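Local coordinates for capsular polysaccharide biosynthesis protein (Burkholderia pseudomallei, PDB 4BQN) that probably acts as an acetyltransferase in the biosynthesis of a capsular polysaccharide and binds coenzyme A, at residues E101-L113 with D287-W301. The protein carries 1 engineered substitution. Sequence-based numbering, arbitrary orientation. Where two conformers were deposited one is given.
With COA (coenzyme A), chain C.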
loop_
_atom_site.group_PDB
_atom_site.type_symbol
_atom_site.label_atom_id
_atom_site.label_comp_id
_atom_site.label_asym_id
_atom_site.label_seq_id
_atom_site.Cartn_x
_atom_site.Cartn_y
_atom_site.Cartn_z
ATOM N N GLU A 101 -5.157 2.292 -5.744
ATOM C CA GLU A 101 -4.560 3.071 -6.846
ATOM C C GLU A 101 -5.395 4.300 -7.211
ATOM O O GLU A 101 -5.075 5.006 -8.154
ATOM C CB GLU A 101 -4.327 2.172 -8.071
ATOM C CG GLU A 101 -3.324 1.083 -7.762
ATOM C CD GLU A 101 -3.200 0.058 -8.854
ATOM O OE1 GLU A 101 -3.480 0.393 -10.022
ATOM O OE2 GLU A 101 -2.825 -1.079 -8.523
ATOM N N GLY A 102 -6.465 4.565 -6.462
ATOM C CA GLY A 102 -7.412 5.577 -6.892
ATOM C C GLY A 102 -6.886 6.996 -6.919
ATOM O O GLY A 102 -7.366 7.802 -7.702
ATOM N N TYR A 103 -5.893 7.330 -6.100
ATOM C CA TYR A 103 -5.331 8.683 -6.187
ATOM C C TYR A 103 -4.344 8.833 -7.331
ATOM O O TYR A 103 -4.217 9.922 -7.909
ATOM C CB TYR A 103 -4.617 9.069 -4.901
ATOM C CG TYR A 103 -5.520 9.064 -3.703
ATOM C CD1 TYR A 103 -6.458 10.076 -3.504
ATOM C CD2 TYR A 103 -5.415 8.060 -2.735
ATOM C CE1 TYR A 103 -7.298 10.066 -2.392
ATOM C CE2 TYR A 103 -6.244 8.041 -1.628
ATOM C CZ TYR A 103 -7.165 9.050 -1.449
ATOM O OH TYR A 103 -7.959 9.014 -0.335
ATOM N N HIS A 104 -3.622 7.751 -7.622
ATOM C CA HIS A 104 -2.476 7.804 -8.540
ATOM C C HIS A 104 -2.609 6.657 -9.527
ATOM O O HIS A 104 -1.849 5.687 -9.489
ATOM C CB HIS A 104 -1.139 7.721 -7.773
ATOM C CG HIS A 104 -1.169 8.358 -6.419
ATOM N ND1 HIS A 104 -1.137 7.615 -5.256
ATOM C CD2 HIS A 104 -1.233 9.662 -6.038
ATOM C CE1 HIS A 104 -1.186 8.432 -4.218
ATOM N NE2 HIS A 104 -1.236 9.682 -4.662
ATOM N N PRO A 105 -3.581 6.758 -10.444
ATOM C CA PRO A 105 -3.895 5.587 -11.252
ATOM C C PRO A 105 -2.801 5.251 -12.270
ATOM O O PRO A 105 -2.853 4.189 -12.887
ATOM C CB PRO A 105 -5.213 5.977 -11.958
ATOM C CG PRO A 105 -5.753 7.125 -11.186
ATOM C CD PRO A 105 -4.551 7.843 -10.635
ATOM N N THR A 106 -1.830 6.150 -12.453
ATOM C CA THR A 106 -0.737 5.906 -13.389
ATOM C C THR A 106 0.494 5.276 -12.725
ATOM O O THR A 106 1.483 5.025 -13.402
ATOM C CB THR A 106 -0.285 7.216 -14.063
ATOM O OG1 THR A 106 0.278 8.082 -13.086
ATOM C CG2 THR A 106 -1.446 7.917 -14.769
ATOM N N VAL A 107 0.443 5.032 -11.411
ATOM C CA VAL A 107 1.638 4.649 -10.649
ATOM C C VAL A 107 1.591 3.173 -10.293
ATOM O O VAL A 107 0.563 2.660 -9.871
ATOM C CB VAL A 107 1.796 5.519 -9.373
ATOM C CG1 VAL A 107 2.963 5.062 -8.506
ATOM C CG2 VAL A 107 1.945 6.992 -9.739
ATOM N N ASN A 108 2.722 2.498 -10.423
ATOM C CA ASN A 108 2.864 1.150 -9.899
ATOM C C ASN A 108 4.318 0.939 -9.478
ATOM O O ASN A 108 5.031 1.908 -9.235
ATOM C CB ASN A 108 2.337 0.111 -10.893
ATOM C CG ASN A 108 1.779 -1.109 -10.186
ATOM O OD1 ASN A 108 2.534 -1.904 -9.628
ATOM N ND2 ASN A 108 0.462 -1.244 -10.164
ATOM N N SER A 109 4.754 -0.306 -9.365
ATOM C CA SER A 109 6.146 -0.582 -9.046
ATOM C C SER A 109 6.688 -1.487 -10.136
ATOM O O SER A 109 5.926 -2.246 -10.753
ATOM C CB SER A 109 6.260 -1.225 -7.674
ATOM O OG SER A 109 5.746 -0.343 -6.692
ATOM N N PRO A 110 7.997 -1.389 -10.404
ATOM C CA PRO A 110 8.601 -2.169 -11.481
ATOM C C PRO A 110 8.341 -3.656 -11.325
ATOM O O PRO A 110 8.437 -4.204 -10.204
ATOM C CB PRO A 110 10.101 -1.906 -11.319
ATOM C CG PRO A 110 10.204 -0.618 -10.601
ATOM C CD PRO A 110 8.968 -0.474 -9.761
ATOM N N TYR A 111 7.991 -4.295 -12.434
ATOM C CA TYR A 111 7.975 -5.755 -12.540
ATOM C C TYR A 111 8.841 -6.095 -13.740
ATOM O O TYR A 111 8.648 -5.546 -14.825
ATOM C CB TYR A 111 6.557 -6.295 -12.764
ATOM C CG TYR A 111 6.530 -7.790 -13.066
ATOM C CD1 TYR A 111 6.685 -8.277 -14.374
ATOM C CD2 TYR A 111 6.379 -8.710 -12.040
ATOM C CE1 TYR A 111 6.674 -9.642 -14.643
ATOM C CE2 TYR A 111 6.377 -10.074 -12.295
ATOM C CZ TYR A 111 6.520 -10.533 -13.597
ATOM O OH TYR A 111 6.507 -11.889 -13.853
ATOM N N GLY A 112 9.790 -6.999 -13.549
ATOM C CA GLY A 112 10.704 -7.407 -14.624
ATOM C C GLY A 112 11.730 -6.367 -15.031
ATOM O O GLY A 112 12.443 -6.551 -16.020
ATOM N N LEU A 113 11.775 -5.270 -14.280
ATOM C CA LEU A 113 12.684 -4.145 -14.482
ATOM C C LEU A 113 13.456 -3.958 -13.202
ATOM O O LEU A 113 13.034 -4.444 -12.151
ATOM C CB LEU A 113 11.894 -2.866 -14.802
ATOM C CG LEU A 113 11.087 -2.856 -16.104
ATOM C CD1 LEU A 113 10.133 -1.680 -16.134
ATOM C CD2 LEU A 113 12.003 -2.837 -17.322
ATOM N N ASP A 287 11.324 -5.041 -22.368
ATOM C CA ASP A 287 10.990 -5.270 -20.956
ATOM C C ASP A 287 10.068 -4.180 -20.436
ATOM O O ASP A 287 9.158 -4.456 -19.645
ATOM C CB ASP A 287 12.248 -5.323 -20.083
ATOM C CG ASP A 287 13.188 -6.440 -20.472
ATOM O OD1 ASP A 287 12.816 -7.304 -21.299
ATOM O OD2 ASP A 287 14.310 -6.452 -19.928
ATOM N N VAL A 288 10.279 -2.951 -20.892
ATOM C CA VAL A 288 9.365 -1.861 -20.545
ATOM C C VAL A 288 7.967 -2.157 -21.129
ATOM O O VAL A 288 6.942 -1.948 -20.460
ATOM C CB VAL A 288 9.908 -0.497 -21.011
ATOM C CG1 VAL A 288 8.906 0.618 -20.728
ATOM C CG2 VAL A 288 11.219 -0.189 -20.300
ATOM N N SER A 289 7.910 -2.663 -22.360
ATOM C CA SER A 289 6.628 -3.047 -22.962
ATOM C C SER A 289 5.931 -4.189 -22.195
ATOM O O SER A 289 4.720 -4.154 -21.958
ATOM C CB SER A 289 6.829 -3.434 -24.424
ATOM O OG SER A 289 5.587 -3.699 -25.050
ATOM N N ALA A 290 6.695 -5.199 -21.793
ATOM C CA ALA A 290 6.118 -6.289 -21.006
ATOM C C ALA A 290 5.539 -5.765 -19.692
ATOM O O ALA A 290 4.466 -6.179 -19.255
ATOM C CB ALA A 290 7.142 -7.377 -20.742
ATOM N N PHE A 291 6.260 -4.841 -19.065
ATOM C CA PHE A 291 5.799 -4.217 -17.824
ATOM C C PHE A 291 4.491 -3.458 -18.061
ATOM O O PHE A 291 3.500 -3.639 -17.331
ATOM C CB PHE A 291 6.882 -3.271 -17.270
ATOM C CG PHE A 291 6.400 -2.367 -16.171
ATOM C CD1 PHE A 291 5.980 -2.894 -14.951
ATOM C CD2 PHE A 291 6.392 -0.987 -16.332
ATOM C CE1 PHE A 291 5.535 -2.060 -13.934
ATOM C CE2 PHE A 291 5.950 -0.149 -15.314
ATOM C CZ PHE A 291 5.526 -0.686 -14.114
ATOM N N PHE A 292 4.471 -2.617 -19.095
ATOM C CA PHE A 292 3.279 -1.836 -19.356
ATOM C C PHE A 292 2.094 -2.752 -19.654
ATOM O O PHE A 292 0.988 -2.508 -19.157
ATOM C CB PHE A 292 3.473 -0.863 -20.513
ATOM C CG PHE A 292 2.248 -0.045 -20.793
ATOM C CD1 PHE A 292 1.828 0.916 -19.881
ATOM C CD2 PHE A 292 1.492 -0.260 -21.939
ATOM C CE1 PHE A 292 0.677 1.659 -20.106
ATOM C CE2 PHE A 292 0.346 0.485 -22.176
ATOM C CZ PHE A 292 -0.058 1.456 -21.261
ATOM N N ASP A 293 2.313 -3.799 -20.444
ATOM C CA ASP A 293 1.227 -4.727 -20.769
ATOM C C ASP A 293 0.667 -5.388 -19.514
ATOM O O ASP A 293 -0.545 -5.587 -19.378
ATOM C CB ASP A 293 1.706 -5.817 -21.738
ATOM C CG ASP A 293 1.901 -5.320 -23.164
ATOM O OD1 ASP A 293 1.526 -4.170 -23.489
ATOM O OD2 ASP A 293 2.437 -6.113 -23.973
ATOM N N ARG A 294 1.556 -5.764 -18.601
ATOM C CA ARG A 294 1.133 -6.397 -17.360
ATOM C C ARG A 294 0.284 -5.453 -16.509
ATOM O O ARG A 294 -0.759 -5.849 -15.988
ATOM C CB ARG A 294 2.350 -6.891 -16.570
ATOM C CG ARG A 294 2.003 -7.721 -15.340
ATOM C CD ARG A 294 3.273 -8.275 -14.732
ATOM N NE ARG A 294 3.044 -9.227 -13.646
ATOM C CZ ARG A 294 2.964 -8.893 -12.365
ATOM N NH1 ARG A 294 3.065 -7.625 -11.995
ATOM N NH2 ARG A 294 2.778 -9.835 -11.454
ATOM N N VAL A 295 0.708 -4.194 -16.388
ATOM C CA VAL A 295 -0.071 -3.194 -15.643
ATOM C C VAL A 295 -1.415 -2.916 -16.337
ATOM O O VAL A 295 -2.468 -2.865 -15.690
ATOM C CB VAL A 295 0.727 -1.881 -15.470
ATOM C CG1 VAL A 295 -0.126 -0.796 -14.806
ATOM C CG2 VAL A 295 1.967 -2.143 -14.632
ATOM N N ALA A 296 -1.380 -2.743 -17.655
ATOM C CA ALA A 296 -2.554 -2.278 -18.384
ATOM C C ALA A 296 -3.623 -3.341 -18.548
ATOM O O ALA A 296 -4.789 -3.013 -18.804
ATOM C CB ALA A 296 -2.132 -1.752 -19.749
ATOM N N ALA A 297 -3.236 -4.610 -18.403
ATOM C CA ALA A 297 -4.114 -5.714 -18.789
ATOM C C ALA A 297 -5.465 -5.640 -18.091
ATOM O O ALA A 297 -6.501 -5.881 -18.716
ATOM C CB ALA A 297 -3.452 -7.055 -18.507
ATOM N N ASN A 298 -5.461 -5.299 -16.804
ATOM C CA ASN A 298 -6.706 -5.230 -16.037
ATOM C C ASN A 298 -7.041 -3.816 -15.589
ATOM O O ASN A 298 -7.861 -3.619 -14.689
ATOM C CB ASN A 298 -6.640 -6.182 -14.838
ATOM C CG ASN A 298 -6.355 -7.615 -15.247
ATOM O OD1 ASN A 298 -5.327 -8.186 -14.882
ATOM N ND2 ASN A 298 -7.258 -8.193 -16.026
ATOM N N ARG A 299 -6.427 -2.835 -16.249
ATOM C CA ARG A 299 -6.629 -1.426 -15.894
ATOM C C ARG A 299 -6.963 -0.639 -17.158
ATOM O O ARG A 299 -6.099 0.029 -17.732
ATOM C CB ARG A 299 -5.380 -0.853 -15.205
ATOM C CG ARG A 299 -5.007 -1.550 -13.894
ATOM C CD ARG A 299 -3.724 -0.963 -13.330
ATOM N NE ARG A 299 -3.336 -1.493 -12.017
ATOM C CZ ARG A 299 -2.665 -2.625 -11.820
ATOM N NH1 ARG A 299 -2.332 -3.416 -12.841
ATOM N NH2 ARG A 299 -2.338 -2.978 -10.586
ATOM N N ARG A 300 -8.218 -0.744 -17.600
ATOM C CA ARG A 300 -8.648 -0.196 -18.891
ATOM C C ARG A 300 -8.320 1.286 -19.047
ATOM O O ARG A 300 -7.990 1.757 -20.147
ATOM C CB ARG A 300 -10.165 -0.416 -19.060
ATOM C CG ARG A 300 -10.703 -0.196 -20.465
ATOM C CD ARG A 300 -12.167 -0.604 -20.571
ATOM N NE ARG A 300 -13.013 0.333 -19.836
ATOM C CZ ARG A 300 -14.196 0.768 -20.263
ATOM N NH1 ARG A 300 -14.685 0.354 -21.429
ATOM N NH2 ARG A 300 -14.887 1.626 -19.526
ATOM N N TRP A 301 -8.424 2.022 -17.946
ATOM C CA TRP A 301 -8.253 3.479 -17.969
ATOM C C TRP A 301 -6.837 3.902 -18.343
ATOM O O TRP A 301 -6.641 5.017 -18.812
ATOM C CB TRP A 301 -8.632 4.115 -16.627
ATOM C CG TRP A 301 -8.024 3.385 -15.465
ATOM C CD1 TRP A 301 -6.874 3.691 -14.808
ATOM C CD2 TRP A 301 -8.549 2.209 -14.841
ATOM N NE1 TRP A 301 -6.637 2.765 -13.805
ATOM C CE2 TRP A 301 -7.656 1.844 -13.807
ATOM C CE3 TRP A 301 -9.688 1.418 -15.070
ATOM C CZ2 TRP A 301 -7.875 0.727 -12.987
ATOM C CZ3 TRP A 301 -9.897 0.310 -14.267
ATOM C CH2 TRP A 301 -8.989 -0.031 -13.244
HETATM N N1A COA C . -4.951 -4.094 -6.124
HETATM C C2A COA C . -4.018 -4.304 -7.087
HETATM N N3A COA C . -2.852 -4.927 -6.842
HETATM C C4A COA C . -2.600 -5.401 -5.600
HETATM C C5A COA C . -3.565 -5.218 -4.523
HETATM C C6A COA C . -4.799 -4.517 -4.853
HETATM N N6A COA C . -5.730 -4.306 -3.900
HETATM N N7A COA C . -3.059 -5.776 -3.399
HETATM C C8A COA C . -1.853 -6.295 -3.739
HETATM N N9A COA C . -1.577 -6.045 -5.039
HETATM C C1B COA C . -0.409 -6.472 -5.820
HETATM C C2B COA C . 0.905 -6.521 -5.062
HETATM O O2B COA C . 1.540 -5.241 -5.081
HETATM C C3B COA C . 1.638 -7.575 -5.877
HETATM O O3B COA C . 2.081 -6.933 -7.088
HETATM P P3B COA C . 3.133 -7.619 -8.092
HETATM O O7A COA C . 3.420 -6.525 -9.090
HETATM O O8A COA C . 4.315 -7.958 -7.223
HETATM O O9A COA C . 2.440 -8.827 -8.677
HETATM C C4B COA C . 0.532 -8.567 -6.234
HETATM O O4B COA C . -0.690 -7.830 -6.171
HETATM C C5B COA C . 0.456 -9.782 -5.308
HETATM O O5B COA C . 0.316 -9.291 -3.980
HETATM P P1A COA C . -0.740 -9.898 -2.961
HETATM O O1A COA C . -0.692 -9.023 -1.744
HETATM O O2A COA C . -2.071 -10.094 -3.623
HETATM O O3A COA C . -0.226 -11.369 -2.600
HETATM P P2A COA C . 1.124 -11.989 -1.975
HETATM O O4A COA C . 1.767 -12.829 -3.050
HETATM O O5A COA C . 0.694 -12.678 -0.710
HETATM O O6A COA C . 2.093 -10.769 -1.649
HETATM C CBP COA C . 3.061 -8.823 -0.636
HETATM C CCP COA C . 2.065 -9.967 -0.452
HETATM C CDP COA C . 3.073 -7.931 0.600
HETATM C CEP COA C . 4.450 -9.427 -0.758
HETATM C CAP COA C . 2.652 -8.038 -1.909
HETATM O OAP COA C . 1.437 -7.325 -1.671
HETATM C C9P COA C . 3.663 -7.067 -2.499
HETATM O O9P COA C . 4.535 -7.468 -3.260
HETATM N N8P COA C . 3.534 -5.766 -2.217
HETATM C C7P COA C . 4.414 -4.755 -2.789
HETATM C C6P COA C . 5.807 -4.701 -2.188
HETATM C C5P COA C . 5.677 -4.370 -0.726
HETATM O O5P COA C . 5.577 -5.248 0.117
HETATM N N4P COA C . 5.679 -3.081 -0.439
HETATM C C3P COA C . 5.558 -2.610 0.911
HETATM C C2P COA C . 4.367 -1.686 1.021
HETATM S S1P COA C . 3.895 -1.617 2.703
HETATM O O HOH W 1 -4.605 2.244 -11.844
HETATM O O HOH W 2 9.004 -6.362 -17.567
HETATM O O HOH W 3 14.531 -5.464 -17.489
#
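Glu-101 and Arg-299 meet in a side-on, bidentate salt bridge that joins segment 101-113, largely loop around the short strand 107-108, to the polypeptide just beyond helix 285-296, on the wall of the coenzyme A pocket. The contact illustrates how one arginine can be oriented by a carboxylate and a backbone carbonyl, another by an aromatic face. Arg-299 NE donates to Glu-101 OE1 at 2.7 Å and Arg-299 NH2 to Glu-101 OE2 at 2.8 Å, each through the syn lone pair, with carboxylate and guanidinium only 14° from coplanar. Arg-299 NH1 returns to the carbonyl of Val-295, so three bonds fix the group's rotation. Glu-101 OE2 also takes a hydrogen bond from His-99, a coenzyme A-binding residue. A water joins Glu-101 OE1 and the Pro-105 carbonyl to Trp-301 NE1.

The tight part is apolar: Leu-113 CD1 rests 3.8 Å from Phe-291 CB, and the Phe-291 ring lies obliquely against the backbone of Ser-109 to Tyr-111, Phe-291 CE1 approaching Ser-109 O at 3.2 Å, and also touches Ala-126 of helix 123-130.

Looser is the Gly-112/Asp-287 end, where two waters link the carbonyls of Tyr-111 and Gly-112 to Asp-287. The exposed rim is nevertheless ordered at Tyr-111. With CG anti to the backbone N (chi1 -173°) and the chain extended to NE, Arg-294 lays its guanidinium flat on the Tyr-111 ring, centres 3.7 Å apart and planes at 5°, a cation-pi stack that probably helps hold the guanidinium edge toward the ligand. That edge grips the 3'-phosphate of coenzyme A, Arg-294 NH1 bonding to O7A at 3.1 Å and Arg-294 NH2 to O9A at 3.0 Å.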